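Local coordinates for protein ACDH-11, isoform b (Caenorhabditis elegans, PDB 4Y9J) that belongs to the acyl-CoA dehydrogenase family and, as a tetramer of identical subunits, binds flavin-adenine dinucleotide, at residues 265-277 against 284-296. Sequence-based numbering, arbitrary orientation.
Sequences NLNGIQMVRLKNK and PTAELLLDGAIAE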
ATOM      1  N   ASN B 265      27.386  -8.514   2.207  1.00 45.32           N
ATOM      2  CA  ASN B 265      26.751  -8.574   3.514  1.00 47.40           C
ATOM      3  C   ASN B 265      27.096  -7.334   4.314  1.00 43.02           C
ATOM      4  O   ASN B 265      28.204  -6.819   4.227  1.00 41.42           O
ATOM      5  CB  ASN B 265      27.242  -9.763   4.306  1.00 51.06           C
ATOM      6  CG  ASN B 265      26.921 -11.092   3.643  1.00 56.37           C
ATOM      7  OD1 ASN B 265      25.889 -11.282   3.051  1.00 60.65           O
ATOM      8  ND2 ASN B 265      27.833 -11.980   3.729  1.00 63.08           N
ATOM      9  N   LEU B 266      26.157  -6.890   5.130  1.00 40.91           N
ATOM     10  CA  LEU B 266      26.429  -5.767   6.019  1.00 41.43           C
ATOM     11  C   LEU B 266      27.583  -5.980   6.962  1.00 40.11           C
ATOM     12  O   LEU B 266      27.789  -7.041   7.535  1.00 39.32           O
ATOM     13  CB  LEU B 266      25.151  -5.355   6.799  1.00 41.46           C
ATOM     14  CG  LEU B 266      24.151  -4.692   5.880  1.00 42.14           C
ATOM     15  CD1 LEU B 266      22.789  -4.569   6.534  1.00 45.94           C
ATOM     16  CD2 LEU B 266      24.675  -3.312   5.524  1.00 41.79           C
ATOM     17  N   ASN B 267      28.387  -4.936   7.111  1.00 40.01           N
ATOM     18  CA  ASN B 267      29.552  -4.988   7.963  1.00 42.18           C
ATOM     19  C   ASN B 267      29.195  -4.701   9.452  1.00 40.17           C
ATOM     20  O   ASN B 267      29.344  -3.596   9.886  1.00 38.90           O
ATOM     21  CB  ASN B 267      30.655  -3.994   7.422  1.00 40.24           C
ATOM     22  CG  ASN B 267      31.816  -3.763   8.372  1.00 41.07           C
ATOM     23  OD1 ASN B 267      32.175  -4.574   9.210  1.00 37.99           O
ATOM     24  ND2 ASN B 267      32.416  -2.581   8.234  1.00 42.61           N
ATOM     25  N   GLY B 268      28.798  -5.728  10.215  1.00 39.61           N
ATOM     26  CA  GLY B 268      28.445  -5.597  11.646  1.00 38.82           C
ATOM     27  C   GLY B 268      27.237  -4.639  11.877  1.00 36.79           C
ATOM     28  O   GLY B 268      27.191  -3.956  12.891  1.00 37.04           O
ATOM     29  N   ILE B 269      26.330  -4.486  10.912  1.00 33.70           N
ATOM     30  CA  ILE B 269      25.317  -3.487  10.947  1.00 33.77           C
ATOM     31  C   ILE B 269      23.977  -4.149  10.686  1.00 36.30           C
ATOM     32  O   ILE B 269      23.899  -5.062   9.888  1.00 34.65           O
ATOM     33  CB  ILE B 269      25.524  -2.445   9.808  1.00 34.93           C
ATOM     34  CG1 ILE B 269      26.778  -1.610  10.069  1.00 38.52           C
ATOM     35  CG2 ILE B 269      24.317  -1.564   9.548  1.00 34.59           C
ATOM     36  CD1 ILE B 269      27.341  -1.027   8.767  1.00 40.96           C
ATOM     37  N   GLN B 270      22.952  -3.692  11.389  1.00 33.51           N
ATOM     38  CA  GLN B 270      21.570  -4.078  11.114  1.00 34.43           C
ATOM     39  C   GLN B 270      20.778  -2.828  10.922  1.00 33.63           C
ATOM     40  O   GLN B 270      21.008  -1.788  11.646  1.00 32.80           O
ATOM     41  CB  GLN B 270      20.953  -4.889  12.277  1.00 34.38           C
ATOM     42  CG  GLN B 270      21.312  -6.359  12.225  1.00 37.02           C
ATOM     43  CD  GLN B 270      20.576  -7.142  13.307  1.00 38.96           C
ATOM     44  OE1 GLN B 270      19.808  -6.584  14.037  1.00 41.93           O
ATOM     45  NE2 GLN B 270      20.873  -8.364  13.428  1.00 39.99           N
ATOM     46  N   MET B 271      19.896  -2.831   9.946  1.00 31.05           N
ATOM     47  CA  MET B 271      19.075  -1.686   9.737  1.00 32.24           C
ATOM     48  C   MET B 271      17.781  -1.901  10.525  1.00 32.30           C
ATOM     49  O   MET B 271      16.948  -2.794  10.223  1.00 31.61           O
ATOM     50  CB  MET B 271      18.773  -1.503   8.272  1.00 34.84           C
ATOM     51  CG  MET B 271      19.974  -1.375   7.318  1.00 38.74           C
ATOM     52  SD  MET B 271      19.438  -0.815   5.669  1.00 38.85           S
ATOM     53  CE  MET B 271      20.973  -1.136   4.826  1.00 45.76           C
ATOM     54  N   VAL B 272      17.569  -1.086  11.518  1.00 32.04           N
ATOM     55  CA  VAL B 272      16.425  -1.268  12.395  1.00 33.40           C
ATOM     56  C   VAL B 272      15.136  -0.930  11.681  1.00 30.16           C
ATOM     57  O   VAL B 272      14.168  -1.678  11.833  1.00 30.95           O
ATOM     58  CB  VAL B 272      16.591  -0.449  13.712  1.00 33.81           C
ATOM     59  CG1 VAL B 272      15.370  -0.620  14.617  1.00 35.85           C
ATOM     60  CG2 VAL B 272      17.831  -0.894  14.452  1.00 37.84           C
ATOM     61  N   ARG B 273      15.077   0.205  10.990  1.00 28.16           N
ATOM     62  CA  ARG B 273      13.960   0.648  10.189  1.00 28.50           C
ATOM     63  C   ARG B 273      14.357   1.743   9.240  1.00 26.03           C
ATOM     64  O   ARG B 273      15.418   2.335   9.409  1.00 27.89           O
ATOM     65  CB  ARG B 273      12.789   1.152  11.096  1.00 31.86           C
ATOM     66  CG  ARG B 273      13.232   2.383  11.841  1.00 34.05           C
ATOM     67  CD  ARG B 273      12.366   2.717  13.032  1.00 41.32           C
ATOM     68  NE  ARG B 273      11.175   3.259  12.575  1.00 42.69           N
ATOM     69  CZ  ARG B 273      10.843   4.549  12.634  1.00 46.89           C
ATOM     70  NH1 ARG B 273      11.620   5.424  13.156  1.00 46.37           N
ATOM     71  NH2 ARG B 273       9.655   4.922  12.188  1.00 42.46           N
ATOM     72  N   LEU B 274      13.544   1.997   8.221  1.00 25.17           N
ATOM     73  CA  LEU B 274      13.651   3.194   7.459  1.00 26.65           C
ATOM     74  C   LEU B 274      12.794   4.283   8.109  1.00 29.25           C
ATOM     75  O   LEU B 274      11.689   3.955   8.627  1.00 28.06           O
ATOM     76  CB  LEU B 274      13.263   3.046   6.003  1.00 28.44           C
ATOM     77  CG  LEU B 274      14.117   2.038   5.238  1.00 30.04           C
ATOM     78  CD1 LEU B 274      13.604   1.957   3.790  1.00 32.18           C
ATOM     79  CD2 LEU B 274      15.587   2.327   5.353  1.00 32.99           C
ATOM     80  N   LYS B 275      13.292   5.517   8.103  1.00 25.71           N
ATOM     81  CA  LYS B 275      12.462   6.639   8.547  1.00 27.51           C
ATOM     82  C   LYS B 275      11.270   6.864   7.617  1.00 27.42           C
ATOM     83  O   LYS B 275      11.299   6.634   6.393  1.00 26.16           O
ATOM     84  CB  LYS B 275      13.271   7.935   8.618  1.00 26.60           C
ATOM     85  CG  LYS B 275      14.481   7.933   9.527  1.00 26.85           C
ATOM     86  CD  LYS B 275      14.083   7.735  10.999  1.00 27.00           C
ATOM     87  CE  LYS B 275      15.319   7.966  11.807  1.00 27.13           C
ATOM     88  NZ  LYS B 275      15.086   7.846  13.252  1.00 27.03           N
ATOM     89  N   ASN B 276      10.167   7.324   8.217  1.00 25.72           N
ATOM     90  CA  ASN B 276       8.988   7.796   7.496  1.00 25.80           C
ATOM     91  C   ASN B 276       8.933   9.314   7.508  1.00 27.84           C
ATOM     92  O   ASN B 276       8.627   9.914   8.538  1.00 25.97           O
ATOM     93  CB  ASN B 276       7.759   7.164   8.181  1.00 28.82           C
ATOM     94  CG  ASN B 276       6.445   7.610   7.562  1.00 32.83           C
ATOM     95  OD1 ASN B 276       6.364   8.317   6.560  1.00 30.64           O
ATOM     96  ND2 ASN B 276       5.373   7.228   8.247  1.00 34.07           N
ATOM     97  N   LYS B 277       9.325   9.944   6.389  1.00 24.91           N
ATOM     98  CA  LYS B 277       9.793  11.338   6.397  1.00 23.80           C
ATOM     99  C   LYS B 277       8.818  12.236   5.687  1.00 23.41           C
ATOM    100  O   LYS B 277       8.144  11.808   4.709  1.00 24.66           O
ATOM    101  CB  LYS B 277      11.144  11.452   5.714  1.00 23.28           C
ATOM    102  CG  LYS B 277      12.211  10.576   6.372  1.00 22.80           C
ATOM    103  CD  LYS B 277      13.597  10.735   5.776  1.00 23.15           C
ATOM    104  CE  LYS B 277      13.694   9.836   4.530  1.00 25.13           C
ATOM    105  NZ  LYS B 277      14.944  10.102   3.761  1.00 25.88           N
ATOM    106  N   PRO B 284      16.924   6.681   0.975  1.00 26.35           N
ATOM    107  CA  PRO B 284      16.721   5.756   2.088  1.00 27.44           C
ATOM    108  C   PRO B 284      17.448   6.239   3.331  1.00 28.81           C
ATOM    109  O   PRO B 284      18.670   6.407   3.276  1.00 29.32           O
ATOM    110  CB  PRO B 284      17.349   4.482   1.598  1.00 28.86           C
ATOM    111  CG  PRO B 284      18.187   4.879   0.443  1.00 28.88           C
ATOM    112  CD  PRO B 284      17.695   6.109  -0.119  1.00 27.57           C
ATOM    113  N   THR B 285      16.733   6.554   4.364  1.00 25.15           N
ATOM    114  CA  THR B 285      17.355   6.981   5.624  1.00 25.82           C
ATOM    115  C   THR B 285      16.970   5.961   6.657  1.00 25.20           C
ATOM    116  O   THR B 285      15.790   5.718   6.924  1.00 26.19           O
ATOM    117  CB  THR B 285      16.909   8.416   6.022  1.00 27.77           C
ATOM    118  OG1 THR B 285      17.240   9.374   4.999  1.00 28.80           O
ATOM    119  CG2 THR B 285      17.459   8.824   7.376  1.00 27.48           C
ATOM    120  N   ALA B 286      17.967   5.351   7.294  1.00 27.38           N
ATOM    121  CA  ALA B 286      17.749   4.284   8.260  1.00 26.87           C
ATOM    122  C   ALA B 286      18.209   4.617   9.633  1.00 27.69           C
ATOM    123  O   ALA B 286      19.015   5.552   9.861  1.00 28.26           O
ATOM    124  CB  ALA B 286      18.515   3.027   7.771  1.00 30.48           C
ATOM    125  N   GLU B 287      17.758   3.831  10.586  1.00 26.67           N
ATOM    126  CA  GLU B 287      18.419   3.714  11.869  1.00 27.40           C
ATOM    127  C   GLU B 287      19.301   2.465  11.821  1.00 29.26           C
ATOM    128  O   GLU B 287      18.837   1.391  11.404  1.00 31.12           O
ATOM    129  CB  GLU B 287      17.421   3.554  13.005  1.00 28.65           C
ATOM    130  CG  GLU B 287      16.426   4.713  13.072  1.00 29.00           C
ATOM    131  CD  GLU B 287      15.268   4.522  14.032  1.00 29.89           C
ATOM    132  OE1 GLU B 287      15.335   3.630  14.937  1.00 30.15           O
ATOM    133  OE2 GLU B 287      14.296   5.317  13.837  1.00 30.05           O
ATOM    134  N   LEU B 288      20.509   2.601  12.295  1.00 27.27           N
ATOM    135  CA  LEU B 288      21.526   1.525  12.266  1.00 29.51           C
ATOM    136  C   LEU B 288      21.933   1.099  13.626  1.00 29.29           C
ATOM    137  O   LEU B 288      22.378   1.924  14.457  1.00 31.38           O
ATOM    138  CB  LEU B 288      22.773   1.929  11.444  1.00 30.89           C
ATOM    139  CG  LEU B 288      22.520   2.410  10.013  1.00 31.42           C
ATOM    140  CD1 LEU B 288      23.887   2.803   9.451  1.00 32.23           C
ATOM    141  CD2 LEU B 288      21.794   1.435   9.173  1.00 31.67           C
ATOM    142  N   LEU B 289      21.929  -0.206  13.845  1.00 29.79           N
ATOM    143  CA  LEU B 289      22.487  -0.772  15.025  1.00 30.52           C
ATOM    144  C   LEU B 289      23.809  -1.394  14.652  1.00 33.44           C
ATOM    145  O   LEU B 289      23.856  -2.397  13.896  1.00 33.49           O
ATOM    146  CB  LEU B 289      21.513  -1.742  15.699  1.00 31.86           C
ATOM    147  CG  LEU B 289      22.006  -2.555  16.888  1.00 33.55           C
ATOM    148  CD1 LEU B 289      22.490  -1.689  18.038  1.00 35.71           C
ATOM    149  CD2 LEU B 289      20.980  -3.522  17.498  1.00 36.01           C
ATOM    150  N   LEU B 290      24.865  -0.828  15.216  1.00 32.96           N
ATOM    151  CA  LEU B 290      26.272  -1.248  15.027  1.00 34.98           C
ATOM    152  C   LEU B 290      26.678  -2.180  16.129  1.00 36.03           C
ATOM    153  O   LEU B 290      26.673  -1.831  17.333  1.00 36.86           O
ATOM    154  CB  LEU B 290      27.222  -0.066  14.999  1.00 38.39           C
ATOM    155  CG  LEU B 290      27.404   0.746  13.700  1.00 38.25           C
ATOM    156  CD1 LEU B 290      26.197   1.004  12.887  1.00 39.05           C
ATOM    157  CD2 LEU B 290      28.098   2.058  13.937  1.00 38.35           C
ATOM    158  N   ASP B 291      27.022  -3.397  15.744  1.00 35.60           N
ATOM    159  CA  ASP B 291      27.503  -4.365  16.675  1.00 38.83           C
ATOM    160  C   ASP B 291      28.681  -5.089  16.079  1.00 41.66           C
ATOM    161  O   ASP B 291      28.524  -6.155  15.463  1.00 40.23           O
ATOM    162  CB  ASP B 291      26.391  -5.351  17.018  1.00 39.29           C
ATOM    163  CG  ASP B 291      26.829  -6.409  17.999  1.00 41.92           C
ATOM    164  OD1 ASP B 291      27.941  -6.342  18.581  1.00 42.12           O
ATOM    165  OD2 ASP B 291      26.044  -7.353  18.170  1.00 42.75           O
ATOM    166  N   GLY B 292      29.870  -4.540  16.288  1.00 42.72           N
ATOM    167  CA  GLY B 292      31.098  -5.152  15.753  1.00 44.92           C
ATOM    168  C   GLY B 292      31.416  -4.731  14.300  1.00 44.49           C
ATOM    169  O   GLY B 292      32.194  -5.425  13.592  1.00 48.01           O
ATOM    170  N   ALA B 293      30.880  -3.600  13.851  1.00 40.55           N
ATOM    171  CA  ALA B 293      31.234  -3.024  12.532  1.00 38.72           C
ATOM    172  C   ALA B 293      32.711  -2.678  12.479  1.00 41.21           C
ATOM    173  O   ALA B 293      33.208  -1.950  13.298  1.00 42.25           O
ATOM    174  CB  ALA B 293      30.416  -1.787  12.266  1.00 37.41           C
ATOM    175  N   ILE B 294      33.417  -3.237  11.519  1.00 41.37           N
ATOM    176  CA  ILE B 294      34.868  -3.003  11.392  1.00 44.05           C
ATOM    177  C   ILE B 294      35.162  -1.666  10.719  1.00 43.21           C
ATOM    178  O   ILE B 294      34.669  -1.384   9.607  1.00 42.46           O
ATOM    179  CB  ILE B 294      35.506  -4.166  10.639  1.00 46.80           C
ATOM    180  CG1 ILE B 294      35.201  -5.428  11.435  1.00 50.22           C
ATOM    181  CG2 ILE B 294      37.023  -3.994  10.565  1.00 47.91           C
ATOM    182  CD1 ILE B 294      35.597  -6.707  10.754  1.00 54.74           C
ATOM    183  N   ALA B 295      35.965  -0.856  11.401  1.00 42.31           N
ATOM    184  CA  ALA B 295      36.215   0.482  10.980  1.00 42.56           C
ATOM    185  C   ALA B 295      37.680   0.888  11.232  1.00 45.45           C
ATOM    186  O   ALA B 295      38.316   0.433  12.217  1.00 46.33           O
ATOM    187  CB  ALA B 295      35.294   1.420  11.711  1.00 42.69           C
ATOM    188  N   GLU B 296      38.162   1.809  10.398  1.00 46.23           N
ATOM    189  CA  GLU B 296      39.574   2.300  10.502  1.00 47.34           C
ATOM    190  C   GLU B 296      39.624   3.705  11.092  1.00 47.20           C
ATOM    191  O   GLU B 296      38.914   4.584  10.628  1.00 45.40           O
ATOM    192  CB  GLU B 296      40.208   2.311   9.137  1.00 49.97           C
ATOM    193  CG  GLU B 296      40.068   1.064   8.294  1.00 52.08           C
ATOM    194  CD  GLU B 296      40.529  -0.206   8.950  1.00 57.43           C
ATOM    195  OE1 GLU B 296      41.388  -0.138   9.848  1.00 59.16           O
ATOM    196  OE2 GLU B 296      40.059  -1.306   8.518  1.00 60.07           O
TER
HETATM  197  O   HOH W   1      13.833   6.333   4.518  1.00 30.56           O
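The flavin-side end of an antiparallel beta hairpin is marked by K277 and T285, which both touch the bound FAD and meet each other through K277 NZ and T285 OG1, 2.7 Å apart. The same ammonium group also donates to the carbonyls of T280 and L283 in the connecting loop, while T285 OG1 is hydrogen-bonded to S225 OG. Next along the hairpin, a single carboxylate oxygen of E287 takes two salt bridges from opposite faces of its plane: R273 NH1 reaches OE2 on the syn side at 2.8 Å, and K275 NZ comes from above the plane at 2.7 Å. A bend at chi2 (-64°) folds the K275 chain back across E287. The guanidinium meets the carboxylate edge-on, the two planes 73° apart, and its NH2 also pairs with D429 of a second subunit; Y220 OH holds E287 OE1. This hairpin belongs to the beta-rich middle domain of the acyl-CoA dehydrogenase fold, where 269-274 pairs antiparallel with the strand that begins at T285. V272 and R273 both face E287, as in a classic beta bulge: V272 N donates to E287 O (2.8 Å) and R273 O accepts from E287 N (3.0 Å). Beyond it the pairing is regular, with Q270 and L289 bonded in both directions. One face of the sheet is apolar. L288 CD2 touches both M271 CG (3.8 Å) and I269 CG2, and I269 CG1 lies alongside L290 CD1. Past the corner at D291 and G292, N267 clasps the backbone of I294. With CG anti to its own N (chi1 169°), the amide lets OD1 accept from I294 N (2.9 Å), while ND2 donates in the carbonyl plane to I294 O (2.9 Å) and also bonds K258 O on the neighbouring strand.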